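Local coordinates for protein pyridoxal kinase (Entamoeba histolytica, PDB 4S1H) that probably catalyses the ATP-dependent phosphorylation of pyridoxal to pyridoxal 5'-phosphate, at residues 92-97 with 134-139; 98-101 with 105-108; 149-154 with 162-167. One frame throughout, in Å; residues are numbered along the deposited sequence.

Contact 1: 92-97 with 134-139; sequences ETINRV and IKYADI
In the ribokinase-like alpha/beta fold of this kinase, helix 87-100 packs beside the turn that leads from helix 124-133 into strand 139-140. Ile94 and Val97 of the helix meet Tyr136 of that turn. The methyl CG2 of Ile94 lies 3.6 Å from CE2 of the Tyr136 ring. Ile94 CG2 is also 3.9 Å from Tyr136 CZ, so it sits by the phenol end of the ring. The methyl meets the ring obliquely, while the two side chains as a whole cross at about a right angle. One turn along the helix, Val97 CG1 touches the root of the tyrosine, 3.9 Å from Tyr136 CB. Both branches that touch stand trans to their own backbone N. For Val97 this is chi1 169°, which carries CG1 out from the helix to the tyrosine. The CB of Tyr136 also points toward the helix, so the side chain bridges the space between the two segments.

The polar side chains of Glu92, Asn95 and Arg96 bond to one another and not to the Tyr136 segment. Arg96 NE makes a salt bridge of 2.8 Å to Glu92 OE2, one turn earlier. The carboxylate oxygen is met on its anti side, somewhat out of plane. Asn95 ND2 donates to the other oxygen, Glu92 OE1, at 3.1 Å, from above the carboxylate plane. Arg96 also forms a salt bridge with Asp65 of helix 57-69. Val97 reaches Leu79 of strand 78-81 as well. The join between helix and turn is therefore apolar and rests on van der Waals packing, with no polar bond between the two segments to fix the rotation of the tyrosine ring.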
ATOM      1  N   GLU A  92       9.264 -20.713  -4.596  1.00 18.07           N
ATOM      2  CA  GLU A  92       8.399 -20.809  -3.416  1.00 19.51           C
ATOM      3  C   GLU A  92       6.960 -20.378  -3.714  1.00 19.45           C
ATOM      4  O   GLU A  92       6.002 -21.050  -3.292  1.00 18.72           O
ATOM      5  CB  GLU A  92       8.951 -19.984  -2.287  1.00 19.89           C
ATOM      6  CG  GLU A  92       8.142 -20.054  -0.992  1.00 23.06           C
ATOM      7  CD  GLU A  92       7.876 -21.456  -0.467  1.00 34.26           C
ATOM      8  OE1 GLU A  92       8.551 -22.455  -0.859  1.00 36.37           O
ATOM      9  OE2 GLU A  92       6.962 -21.548   0.385  1.00 29.08           O
ATOM     10  N   THR A  93       6.810 -19.317  -4.497  1.00 18.59           N
ATOM     11  CA  THR A  93       5.500 -18.885  -4.942  1.00 17.23           C
ATOM     12  C   THR A  93       4.794 -19.996  -5.715  1.00 17.41           C
ATOM     13  O   THR A  93       3.591 -20.187  -5.551  1.00 17.45           O
ATOM     14  CB  THR A  93       5.593 -17.611  -5.771  1.00 17.23           C
ATOM     15  OG1 THR A  93       6.011 -16.535  -4.919  1.00 18.62           O
ATOM     16  CG2 THR A  93       4.260 -17.266  -6.421  1.00 18.70           C
ATOM     17  N   ILE A  94       5.504 -20.705  -6.588  1.00 17.08           N
ATOM     18  CA  ILE A  94       4.903 -21.836  -7.310  1.00 19.15           C
ATOM     19  C   ILE A  94       4.283 -22.816  -6.316  1.00 22.28           C
ATOM     20  O   ILE A  94       3.173 -23.259  -6.538  1.00 22.85           O
ATOM     21  CB  ILE A  94       5.905 -22.535  -8.252  1.00 18.87           C
ATOM     22  CG1 ILE A  94       6.193 -21.652  -9.482  1.00 20.69           C
ATOM     23  CG2 ILE A  94       5.399 -23.899  -8.715  1.00 22.39           C
ATOM     24  CD1 ILE A  94       7.430 -22.062 -10.241  1.00 20.06           C
ATOM     25  N   ASN A  95       5.007 -23.141  -5.241  1.00 21.14           N
ATOM     26  CA  ASN A  95       4.471 -24.039  -4.215  1.00 20.90           C
ATOM     27  C   ASN A  95       3.191 -23.496  -3.622  1.00 19.17           C
ATOM     28  O   ASN A  95       2.247 -24.248  -3.437  1.00 21.16           O
ATOM     29  CB  ASN A  95       5.474 -24.279  -3.101  1.00 20.38           C
ATOM     30  CG  ASN A  95       6.726 -24.987  -3.558  1.00 24.44           C
ATOM     31  OD1 ASN A  95       6.702 -25.805  -4.463  1.00 28.14           O
ATOM     32  ND2 ASN A  95       7.842 -24.678  -2.888  1.00 28.00           N
ATOM     33  N   ARG A  96       3.177 -22.204  -3.326  1.00 18.36           N
ATOM     34  CA  ARG A  96       2.008 -21.561  -2.687  1.00 18.36           C
ATOM     35  C   ARG A  96       0.842 -21.495  -3.659  1.00 20.19           C
ATOM     36  O   ARG A  96      -0.278 -21.799  -3.280  1.00 19.08           O
ATOM     37  CB  ARG A  96       2.357 -20.165  -2.215  1.00 19.10           C
ATOM     38  CG  ARG A  96       3.474 -20.123  -1.180  1.00 20.86           C
ATOM     39  CD  ARG A  96       3.159 -20.872   0.089  1.00 22.44           C
ATOM     40  NE  ARG A  96       4.338 -20.930   0.972  1.00 22.66           N
ATOM     41  CZ  ARG A  96       4.303 -21.066   2.289  1.00 25.72           C
ATOM     42  NH1 ARG A  96       3.145 -21.159   2.921  1.00 22.56           N
ATOM     43  NH2 ARG A  96       5.446 -21.109   2.983  1.00 28.84           N
ATOM     44  N   VAL A  97       1.129 -21.238  -4.947  1.00 18.16           N
ATOM     45  CA  VAL A  97       0.096 -21.230  -5.994  1.00 19.93           C
ATOM     46  C   VAL A  97      -0.606 -22.554  -6.147  1.00 20.40           C
ATOM     47  O   VAL A  97      -1.847 -22.613  -6.221  1.00 22.29           O
ATOM     48  CB  VAL A  97       0.688 -20.853  -7.364  1.00 19.20           C
ATOM     49  CG1 VAL A  97      -0.311 -21.098  -8.512  1.00 24.14           C
ATOM     50  CG2 VAL A  97       1.138 -19.413  -7.355  1.00 21.16           C
ATOM     51  N   ILE A 134       4.557 -19.192 -15.087  1.00 16.28           N
ATOM     52  CA  ILE A 134       3.494 -18.839 -16.024  1.00 16.23           C
ATOM     53  C   ILE A 134       2.606 -20.032 -16.383  1.00 17.21           C
ATOM     54  O   ILE A 134       1.455 -19.847 -16.761  1.00 17.59           O
ATOM     55  CB  ILE A 134       4.004 -18.154 -17.319  1.00 18.09           C
ATOM     56  CG1 ILE A 134       5.033 -19.017 -18.070  1.00 20.10           C
ATOM     57  CG2 ILE A 134       4.578 -16.775 -16.999  1.00 19.07           C
ATOM     58  CD1 ILE A 134       5.328 -18.564 -19.485  1.00 22.37           C
ATOM     59  N   LYS A 135       3.129 -21.243 -16.261  1.00 17.89           N
ATOM     60  CA  LYS A 135       2.386 -22.439 -16.625  1.00 20.02           C
ATOM     61  C   LYS A 135       1.192 -22.686 -15.721  1.00 19.25           C
ATOM     62  O   LYS A 135       0.302 -23.452 -16.091  1.00 24.77           O
ATOM     63  CB  LYS A 135       3.290 -23.672 -16.649  1.00 20.90           C
ATOM     64  CG  LYS A 135       4.393 -23.587 -17.691  1.00 25.56           C
ATOM     65  CD  LYS A 135       5.196 -24.876 -17.735  1.00 29.74           C
ATOM     66  CE  LYS A 135       6.332 -24.778 -18.724  1.00 34.79           C
ATOM     67  NZ  LYS A 135       7.171 -26.003 -18.641  1.00 60.04           N
ATOM     68  N   TYR A 136       1.166 -22.043 -14.546  1.00 18.82           N
ATOM     69  CA  TYR A 136       0.047 -22.156 -13.638  1.00 18.39           C
ATOM     70  C   TYR A 136      -1.018 -21.065 -13.823  1.00 19.24           C
ATOM     71  O   TYR A 136      -2.068 -21.136 -13.218  1.00 21.69           O
ATOM     72  CB  TYR A 136       0.563 -22.183 -12.186  1.00 19.71           C
ATOM     73  CG  TYR A 136       1.530 -23.336 -11.947  1.00 23.22           C
ATOM     74  CD1 TYR A 136       1.072 -24.615 -11.602  1.00 32.19           C
ATOM     75  CD2 TYR A 136       2.894 -23.166 -12.129  1.00 24.42           C
ATOM     76  CE1 TYR A 136       1.955 -25.671 -11.410  1.00 36.56           C
ATOM     77  CE2 TYR A 136       3.782 -24.212 -11.945  1.00 26.96           C
ATOM     78  CZ  TYR A 136       3.317 -25.465 -11.588  1.00 40.69           C
ATOM     79  OH  TYR A 136       4.225 -26.492 -11.402  1.00 51.26           O
ATOM     80  N   ALA A 137      -0.760 -20.078 -14.675  1.00 19.89           N
ATOM     81  CA  ALA A 137      -1.631 -18.917 -14.827  1.00 16.89           C
ATOM     82  C   ALA A 137      -2.848 -19.152 -15.696  1.00 16.94           C
ATOM     83  O   ALA A 137      -2.804 -19.883 -16.702  1.00 20.25           O
ATOM     84  CB  ALA A 137      -0.832 -17.736 -15.374  1.00 20.27           C
ATOM     85  N   ASP A 138      -3.935 -18.494 -15.331  1.00 16.44           N
ATOM     86  CA  ASP A 138      -5.132 -18.424 -16.152  1.00 16.58           C
ATOM     87  C   ASP A 138      -4.996 -17.384 -17.279  1.00 15.46           C
ATOM     88  O   ASP A 138      -5.589 -17.527 -18.346  1.00 17.54           O
ATOM     89  CB  ASP A 138      -6.310 -18.142 -15.251  1.00 16.60           C
ATOM     90  CG  ASP A 138      -6.566 -19.289 -14.285  1.00 19.73           C
ATOM     91  OD1 ASP A 138      -7.151 -20.323 -14.732  1.00 23.00           O
ATOM     92  OD2 ASP A 138      -6.098 -19.209 -13.133  1.00 17.77           O
ATOM     93  N   ILE A 139      -4.209 -16.345 -17.025  1.00 14.23           N
ATOM     94  CA  ILE A 139      -3.913 -15.290 -17.965  1.00 13.95           C
ATOM     95  C   ILE A 139      -2.543 -14.720 -17.640  1.00 14.55           C
ATOM     96  O   ILE A 139      -2.159 -14.596 -16.438  1.00 13.48           O
ATOM     97  CB  ILE A 139      -5.002 -14.216 -17.938  1.00 14.37           C
ATOM     98  CG1 ILE A 139      -4.743 -13.134 -18.961  1.00 14.89           C
ATOM     99  CG2 ILE A 139      -5.132 -13.605 -16.534  1.00 13.54           C
ATOM    100  CD1 ILE A 139      -5.904 -12.192 -19.149  1.00 16.23           C
TER

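Contact 2: 98-101 with 105-108; sequences KRIK and KVYF
Lys101 meets Val106 and Phe108 where the chain leaves helix 87-100 and turns back into strand 107-110. From CB, the lysine chain starts with CG opposite the carbonyl carbon (chi1 -70°). Lys101 CG packs on Val106, 4.1 Å from Val106 CB. The chain then runs on through CD and bends at its last torsion, chi4 -82°. Lys101 CE comes to 3.7 Å from CB of Phe108, with the two side chains at about a right angle. At the tip, Lys101 NZ donates to the backbone O of Val106 at 2.7 Å. The C=O...N angle is 170°, so NZ lies almost straight out from the carbonyl. Water 1 accepts a hydrogen bond from Lys101 NZ at 3.1 Å and another from Val106 N at 3.0 Å. The ammonium thus grips the valine both directly and through water. A salt bridge to Asp138 OD2 gives NZ a further partner, and that same oxygen accepts from Phe108 N. The carboxylate probably helps to hold the lysine charge in place.

Beside the lysine, Ile100 and Val106 pack by their methyls. Ile100 CG2 is 3.7 Å from Val106 CG2, and the side chains meet at a slant. Val106 CG2 also packs against the carbonyl Ile100 O, at 3.5 Å.

The contact closes the return of a beta-alpha-beta unit made of strand 78-81, helix 87-100 and strand 107-110. Val106 and Phe108 both pack on Leu79 of the neighbouring parallel strand, under the helix, while Tyr107 pairs by backbone bonds with Glu77 and Leu79.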
ATOM      1  N   LYS A  98       0.183 -23.618  -6.230  1.00 22.20           N
ATOM      2  CA  LYS A  98      -0.342 -24.957  -6.308  1.00 27.71           C
ATOM      3  C   LYS A  98      -1.262 -25.250  -5.130  1.00 24.11           C
ATOM      4  O   LYS A  98      -2.347 -25.773  -5.328  1.00 27.99           O
ATOM      5  CB  LYS A  98       0.776 -26.002  -6.382  1.00 28.46           C
ATOM      6  CG  LYS A  98       1.429 -26.059  -7.753  1.00 32.33           C
ATOM      7  CD  LYS A  98       2.277 -27.305  -7.958  1.00 48.54           C
ATOM      8  CE  LYS A  98       3.603 -27.204  -7.228  1.00 43.46           C
ATOM      9  NZ  LYS A  98       4.370 -28.474  -7.351  1.00 45.58           N
ATOM     10  N   ARG A  99      -0.821 -24.919  -3.922  1.00 23.38           N
ATOM     11  CA  ARG A  99      -1.629 -25.168  -2.721  1.00 27.53           C
ATOM     12  C   ARG A  99      -2.930 -24.362  -2.773  1.00 24.66           C
ATOM     13  O   ARG A  99      -3.991 -24.906  -2.486  1.00 29.42           O
ATOM     14  CB  ARG A  99      -0.829 -24.843  -1.463  1.00 27.35           C
ATOM     15  CG  ARG A  99      -1.566 -25.059  -0.140  1.00 35.69           C
ATOM     16  CD  ARG A  99      -0.660 -24.710   1.038  1.00 36.05           C
ATOM     17  NE  ARG A  99       0.443 -25.675   1.185  1.00 55.32           N
ATOM     18  CZ  ARG A  99       1.574 -25.477   1.875  1.00 71.68           C
ATOM     19  NH1 ARG A  99       1.820 -24.331   2.511  1.00 47.11           N
ATOM     20  NH2 ARG A  99       2.486 -26.446   1.923  1.00 71.42           N
ATOM     21  N   ILE A 100      -2.841 -23.090  -3.148  1.00 24.00           N
ATOM     22  CA  ILE A 100      -4.002 -22.204  -3.168  1.00 25.17           C
ATOM     23  C   ILE A 100      -5.047 -22.683  -4.209  1.00 33.30           C
ATOM     24  O   ILE A 100      -6.246 -22.675  -3.935  1.00 29.40           O
ATOM     25  CB  ILE A 100      -3.576 -20.730  -3.355  1.00 30.62           C
ATOM     26  CG1 ILE A 100      -2.926 -20.203  -2.065  1.00 34.00           C
ATOM     27  CG2 ILE A 100      -4.769 -19.856  -3.711  1.00 36.82           C
ATOM     28  CD1 ILE A 100      -2.114 -18.942  -2.275  1.00 49.32           C
ATOM     29  N   LYS A 101      -4.582 -23.169  -5.357  1.00 25.73           N
ATOM     30  CA  LYS A 101      -5.462 -23.749  -6.399  1.00 28.29           C
ATOM     31  C   LYS A 101      -6.003 -25.174  -6.152  1.00 32.06           C
ATOM     32  O   LYS A 101      -6.802 -25.670  -6.944  1.00 37.63           O
ATOM     33  CB  LYS A 101      -4.761 -23.704  -7.760  1.00 28.86           C
ATOM     34  CG  LYS A 101      -4.630 -22.305  -8.291  1.00 23.33           C
ATOM     35  CD  LYS A 101      -3.881 -22.295  -9.622  1.00 30.10           C
ATOM     36  CE  LYS A 101      -4.284 -21.129 -10.492  1.00 36.16           C
ATOM     37  NZ  LYS A 101      -5.536 -21.368 -11.262  1.00 39.33           N
ATOM     38  N   LYS A 105     -11.389 -22.889  -6.776  1.00 48.25           N
ATOM     39  CA  LYS A 105     -11.095 -22.257  -8.048  1.00 33.97           C
ATOM     40  C   LYS A 105     -10.483 -20.879  -7.769  1.00 25.64           C
ATOM     41  O   LYS A 105     -11.085 -20.051  -7.081  1.00 38.02           O
ATOM     42  CB  LYS A 105     -12.350 -22.137  -8.892  1.00 40.10           C
ATOM     43  CG  LYS A 105     -12.027 -22.034 -10.366  1.00 40.41           C
ATOM     44  CD  LYS A 105     -13.257 -21.847 -11.201  1.00 63.39           C
ATOM     45  CE  LYS A 105     -13.103 -22.561 -12.533  1.00 58.65           C
ATOM     46  NZ  LYS A 105     -14.321 -22.463 -13.381  1.00 78.96           N
ATOM     47  N   VAL A 106      -9.261 -20.670  -8.238  1.00 25.19           N
ATOM     48  CA  VAL A 106      -8.555 -19.422  -8.043  1.00 20.62           C
ATOM     49  C   VAL A 106      -8.073 -18.969  -9.421  1.00 25.56           C
ATOM     50  O   VAL A 106      -7.371 -19.701 -10.104  1.00 30.46           O
ATOM     51  CB  VAL A 106      -7.370 -19.575  -7.070  1.00 24.12           C
ATOM     52  CG1 VAL A 106      -6.601 -18.267  -6.893  1.00 29.13           C
ATOM     53  CG2 VAL A 106      -7.879 -20.080  -5.721  1.00 21.18           C
ATOM     54  N   TYR A 107      -8.478 -17.777  -9.815  1.00 18.20           N
ATOM     55  CA  TYR A 107      -8.053 -17.163 -11.059  1.00 16.71           C
ATOM     56  C   TYR A 107      -6.684 -16.482 -10.844  1.00 17.10           C
ATOM     57  O   TYR A 107      -6.555 -15.529 -10.077  1.00 17.22           O
ATOM     58  CB  TYR A 107      -9.111 -16.162 -11.525  1.00 16.78           C
ATOM     59  CG  TYR A 107      -8.903 -15.557 -12.909  1.00 16.53           C
ATOM     60  CD1 TYR A 107      -9.405 -16.182 -14.058  1.00 17.96           C
ATOM     61  CD2 TYR A 107      -8.255 -14.330 -13.073  1.00 15.43           C
ATOM     62  CE1 TYR A 107      -9.225 -15.611 -15.319  1.00 20.43           C
ATOM     63  CE2 TYR A 107      -8.066 -13.757 -14.333  1.00 19.28           C
ATOM     64  CZ  TYR A 107      -8.564 -14.396 -15.448  1.00 18.76           C
ATOM     65  OH  TYR A 107      -8.388 -13.823 -16.691  1.00 29.14           O
ATOM     66  N   PHE A 108      -5.657 -16.966 -11.537  1.00 15.36           N
ATOM     67  CA  PHE A 108      -4.298 -16.467 -11.377  1.00 14.81           C
ATOM     68  C   PHE A 108      -3.872 -15.668 -12.591  1.00 15.17           C
ATOM     69  O   PHE A 108      -3.770 -16.208 -13.704  1.00 14.94           O
ATOM     70  CB  PHE A 108      -3.375 -17.640 -11.080  1.00 16.05           C
ATOM     71  CG  PHE A 108      -1.895 -17.313 -11.050  1.00 16.67           C
ATOM     72  CD1 PHE A 108      -1.401 -16.046 -10.717  1.00 15.73           C
ATOM     73  CD2 PHE A 108      -0.974 -18.318 -11.370  1.00 16.77           C
ATOM     74  CE1 PHE A 108      -0.034 -15.804 -10.688  1.00 15.90           C
ATOM     75  CE2 PHE A 108       0.380 -18.074 -11.292  1.00 17.44           C
ATOM     76  CZ  PHE A 108       0.854 -16.821 -10.949  1.00 15.06           C
TER
HETATM   77  O   HOH W   1      -7.894 -22.743  -9.884  1.00 31.96           O

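Contact 3: 149-154 with 162-167; sequences FLTGLE and IKACHI
Thr151 and Ala164 form the close part of a helix-to-helix contact, where the end of helix 144-151 and the turn after it lie against helix 158-170. Thr151 OG1 is 3.7 Å from the methyl CB of Ala164. The other branch, Thr151 CG2, lies 3.6 Å from Ala164 O. The small alanine probably allows the close approach, CA of Thr151 and CA of Ala164 being 6.2 Å apart. Ala164 is buried and also packs on Leu147, one turn back along helix 144-151.

The outer part is looser and lies at the surface. Leu153 reaches over the alanine with one branch. Leu153 CD1 is 3.9 Å from Ala164 CA and 4.2 Å from Ile167 CG1. Ile167 is exposed to solvent. Lys163 is exposed too, and its chain leads away, so only its base borders the leucine.

Between the two parts the chain changes direction at Gly152, which has a positive phi of 76°. The hydroxyl of Thr151 helps to hold this bend. At chi1 60°, OG1 stands between the backbone N and the carbonyl carbon. It is also hydrogen-bonded to Leu147 O in the preceding turn. Its bond across the bend makes an ST turn: the backbone N of Leu153 donates to Thr151 OG1 at 3.3 Å, with an N-H...O angle of 154°.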
ATOM      1  N   PHE A 149      11.423 -12.976 -24.068  1.00 23.03           N
ATOM      2  CA  PHE A 149      12.235 -13.650 -23.042  1.00 27.41           C
ATOM      3  C   PHE A 149      11.628 -14.966 -22.564  1.00 24.96           C
ATOM      4  O   PHE A 149      12.366 -15.870 -22.215  1.00 34.64           O
ATOM      5  CB  PHE A 149      12.487 -12.747 -21.811  1.00 26.02           C
ATOM      6  CG  PHE A 149      13.358 -11.543 -22.085  1.00 31.53           C
ATOM      7  CD1 PHE A 149      14.361 -11.580 -23.059  1.00 33.11           C
ATOM      8  CD2 PHE A 149      13.206 -10.372 -21.336  1.00 36.96           C
ATOM      9  CE1 PHE A 149      15.162 -10.474 -23.308  1.00 54.61           C
ATOM     10  CE2 PHE A 149      14.014  -9.263 -21.588  1.00 44.62           C
ATOM     11  CZ  PHE A 149      14.990  -9.316 -22.573  1.00 50.94           C
ATOM     12  N   LEU A 150      10.305 -15.068 -22.549  1.00 20.80           N
ATOM     13  CA  LEU A 150       9.646 -16.277 -22.098  1.00 21.50           C
ATOM     14  C   LEU A 150       9.631 -17.377 -23.142  1.00 21.70           C
ATOM     15  O   LEU A 150       9.361 -18.527 -22.794  1.00 26.19           O
ATOM     16  CB  LEU A 150       8.204 -15.975 -21.681  1.00 20.75           C
ATOM     17  CG  LEU A 150       8.039 -15.110 -20.466  1.00 23.49           C
ATOM     18  CD1 LEU A 150       6.588 -14.631 -20.376  1.00 22.91           C
ATOM     19  CD2 LEU A 150       8.470 -15.889 -19.226  1.00 27.08           C
ATOM     20  N   THR A 151       9.882 -17.048 -24.416  1.00 21.37           N
ATOM     21  CA  THR A 151       9.802 -18.023 -25.508  1.00 23.63           C
ATOM     22  C   THR A 151      11.110 -18.234 -26.282  1.00 22.24           C
ATOM     23  O   THR A 151      11.277 -19.253 -26.985  1.00 27.64           O
ATOM     24  CB  THR A 151       8.725 -17.622 -26.526  1.00 23.83           C
ATOM     25  OG1 THR A 151       9.042 -16.341 -27.084  1.00 21.83           O
ATOM     26  CG2 THR A 151       7.384 -17.580 -25.893  1.00 22.63           C
ATOM     27  N   GLY A 152      12.039 -17.282 -26.192  1.00 24.76           N
ATOM     28  CA  GLY A 152      13.244 -17.307 -27.015  1.00 30.26           C
ATOM     29  C   GLY A 152      13.033 -16.888 -28.458  1.00 29.59           C
ATOM     30  O   GLY A 152      13.906 -17.116 -29.305  1.00 30.21           O
ATOM     31  N   LEU A 153      11.873 -16.299 -28.764  1.00 27.59           N
ATOM     32  CA  LEU A 153      11.545 -15.823 -30.111  1.00 25.84           C
ATOM     33  C   LEU A 153      11.550 -14.294 -30.124  1.00 26.52           C
ATOM     34  O   LEU A 153      11.198 -13.637 -29.149  1.00 26.71           O
ATOM     35  CB  LEU A 153      10.155 -16.323 -30.509  1.00 24.87           C
ATOM     36  CG  LEU A 153       9.962 -17.822 -30.759  1.00 28.15           C
ATOM     37  CD1 LEU A 153       8.634 -18.105 -31.438  1.00 28.61           C
ATOM     38  CD2 LEU A 153      11.095 -18.391 -31.604  1.00 32.54           C
ATOM     39  N   GLU A 154      11.970 -13.729 -31.249  1.00 28.13           N
ATOM     40  CA  GLU A 154      11.870 -12.282 -31.424  1.00 29.60           C
ATOM     41  C   GLU A 154      10.378 -11.919 -31.453  1.00 24.21           C
ATOM     42  O   GLU A 154       9.574 -12.671 -31.992  1.00 23.90           O
ATOM     43  CB  GLU A 154      12.558 -11.846 -32.735  1.00 30.06           C
ATOM     44  CG  GLU A 154      14.088 -11.975 -32.778  1.00 42.23           C
ATOM     45  CD  GLU A 154      14.813 -10.705 -33.248  1.00 46.67           C
ATOM     46  OE1 GLU A 154      14.671  -9.633 -32.618  1.00 59.22           O
ATOM     47  OE2 GLU A 154      15.553 -10.786 -34.249  1.00 52.93           O
ATOM     48  N   ILE A 162       2.112 -13.560 -32.471  1.00 19.14           N
ATOM     49  CA  ILE A 162       1.195 -14.711 -32.603  1.00 19.18           C
ATOM     50  C   ILE A 162       2.001 -16.038 -32.526  1.00 19.17           C
ATOM     51  O   ILE A 162       1.604 -16.971 -31.856  1.00 18.90           O
ATOM     52  CB  ILE A 162       0.344 -14.597 -33.884  1.00 19.51           C
ATOM     53  CG1 ILE A 162      -0.730 -13.504 -33.730  1.00 19.90           C
ATOM     54  CG2 ILE A 162      -0.272 -15.938 -34.237  1.00 24.37           C
ATOM     55  CD1 ILE A 162      -1.332 -13.054 -35.056  1.00 23.62           C
ATOM     56  N   LYS A 163       3.140 -16.099 -33.222  1.00 19.84           N
ATOM     57  CA  LYS A 163       4.002 -17.283 -33.173  1.00 20.30           C
ATOM     58  C   LYS A 163       4.525 -17.583 -31.758  1.00 21.91           C
ATOM     59  O   LYS A 163       4.564 -18.742 -31.334  1.00 22.58           O
ATOM     60  CB  LYS A 163       5.182 -17.129 -34.136  1.00 22.17           C
ATOM     61  CG  LYS A 163       4.832 -16.996 -35.591  1.00 24.14           C
ATOM     62  CD  LYS A 163       6.124 -16.860 -36.410  1.00 26.18           C
ATOM     63  CE  LYS A 163       5.939 -16.608 -37.893  1.00 38.66           C
ATOM     64  NZ  LYS A 163       7.273 -16.454 -38.552  1.00 42.42           N
ATOM     65  N   ALA A 164       4.898 -16.538 -31.017  1.00 19.30           N
ATOM     66  CA  ALA A 164       5.410 -16.727 -29.679  1.00 18.93           C
ATOM     67  C   ALA A 164       4.266 -17.161 -28.746  1.00 18.30           C
ATOM     68  O   ALA A 164       4.465 -18.011 -27.867  1.00 20.24           O
ATOM     69  CB  ALA A 164       6.086 -15.454 -29.180  1.00 18.65           C
ATOM     70  N   CYS A 165       3.071 -16.595 -28.936  1.00 17.88           N
ATOM     71  CA  CYS A 165       1.912 -16.990 -28.094  1.00 17.42           C
ATOM     72  C   CYS A 165       1.604 -18.467 -28.295  1.00 18.22           C
ATOM     73  O   CYS A 165       1.255 -19.164 -27.347  1.00 18.92           O
ATOM     74  CB  CYS A 165       0.666 -16.169 -28.414  1.00 17.58           C
ATOM     75  SG  CYS A 165       0.726 -14.488 -27.745  1.00 17.96           S
ATOM     76  N   HIS A 166       1.716 -18.941 -29.525  1.00 18.59           N
ATOM     77  CA  HIS A 166       1.492 -20.363 -29.782  1.00 20.08           C
ATOM     78  C   HIS A 166       2.300 -21.256 -28.826  1.00 21.50           C
ATOM     79  O   HIS A 166       1.756 -22.201 -28.210  1.00 23.49           O
ATOM     80  CB  HIS A 166       1.797 -20.670 -31.237  1.00 20.38           C
ATOM     81  CG  HIS A 166       1.677 -22.121 -31.582  1.00 21.69           C
ATOM     82  ND1 HIS A 166       0.451 -22.742 -31.711  1.00 23.93           N
ATOM     83  CD2 HIS A 166       2.614 -23.089 -31.716  1.00 23.14           C
ATOM     84  CE1 HIS A 166       0.637 -24.022 -31.987  1.00 30.98           C
ATOM     85  NE2 HIS A 166       1.940 -24.259 -31.997  1.00 29.08           N
ATOM     86  N   ILE A 167       3.583 -20.927 -28.675  1.00 20.44           N
ATOM     87  CA  ILE A 167       4.502 -21.739 -27.897  1.00 21.76           C
ATOM     88  C   ILE A 167       3.951 -21.858 -26.464  1.00 20.81           C
ATOM     89  O   ILE A 167       3.890 -22.943 -25.879  1.00 21.95           O
ATOM     90  CB  ILE A 167       5.913 -21.101 -27.836  1.00 24.57           C
ATOM     91  CG1 ILE A 167       6.592 -21.072 -29.231  1.00 27.19           C
ATOM     92  CG2 ILE A 167       6.796 -21.805 -26.827  1.00 27.92           C
ATOM     93  CD1 ILE A 167       6.890 -22.421 -29.840  1.00 38.06           C
TER

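Overall arrangement
Contacts 1 and 2 are buried and share helix 87-100. Contact 2 is nested along the chain inside the loop that contact 1 closes, and their centres are 8 Å apart. Asp138, from segment 134-139, joins them through its bonds to Lys101 and Phe108. Contact 1 is purely apolar across its segments. Contact 2 combines apolar packing with a lysine-to-carbonyl hydrogen bond and a bridging water. Contact 3 comes later in the chain, at the surface, and packs two successive helices mainly through small and aliphatic groups. It touches contact 1 lightly, where Ile134 meets Leu150. Contacts 2 and 3 do not touch, their nearest atoms being about 11 Å apart.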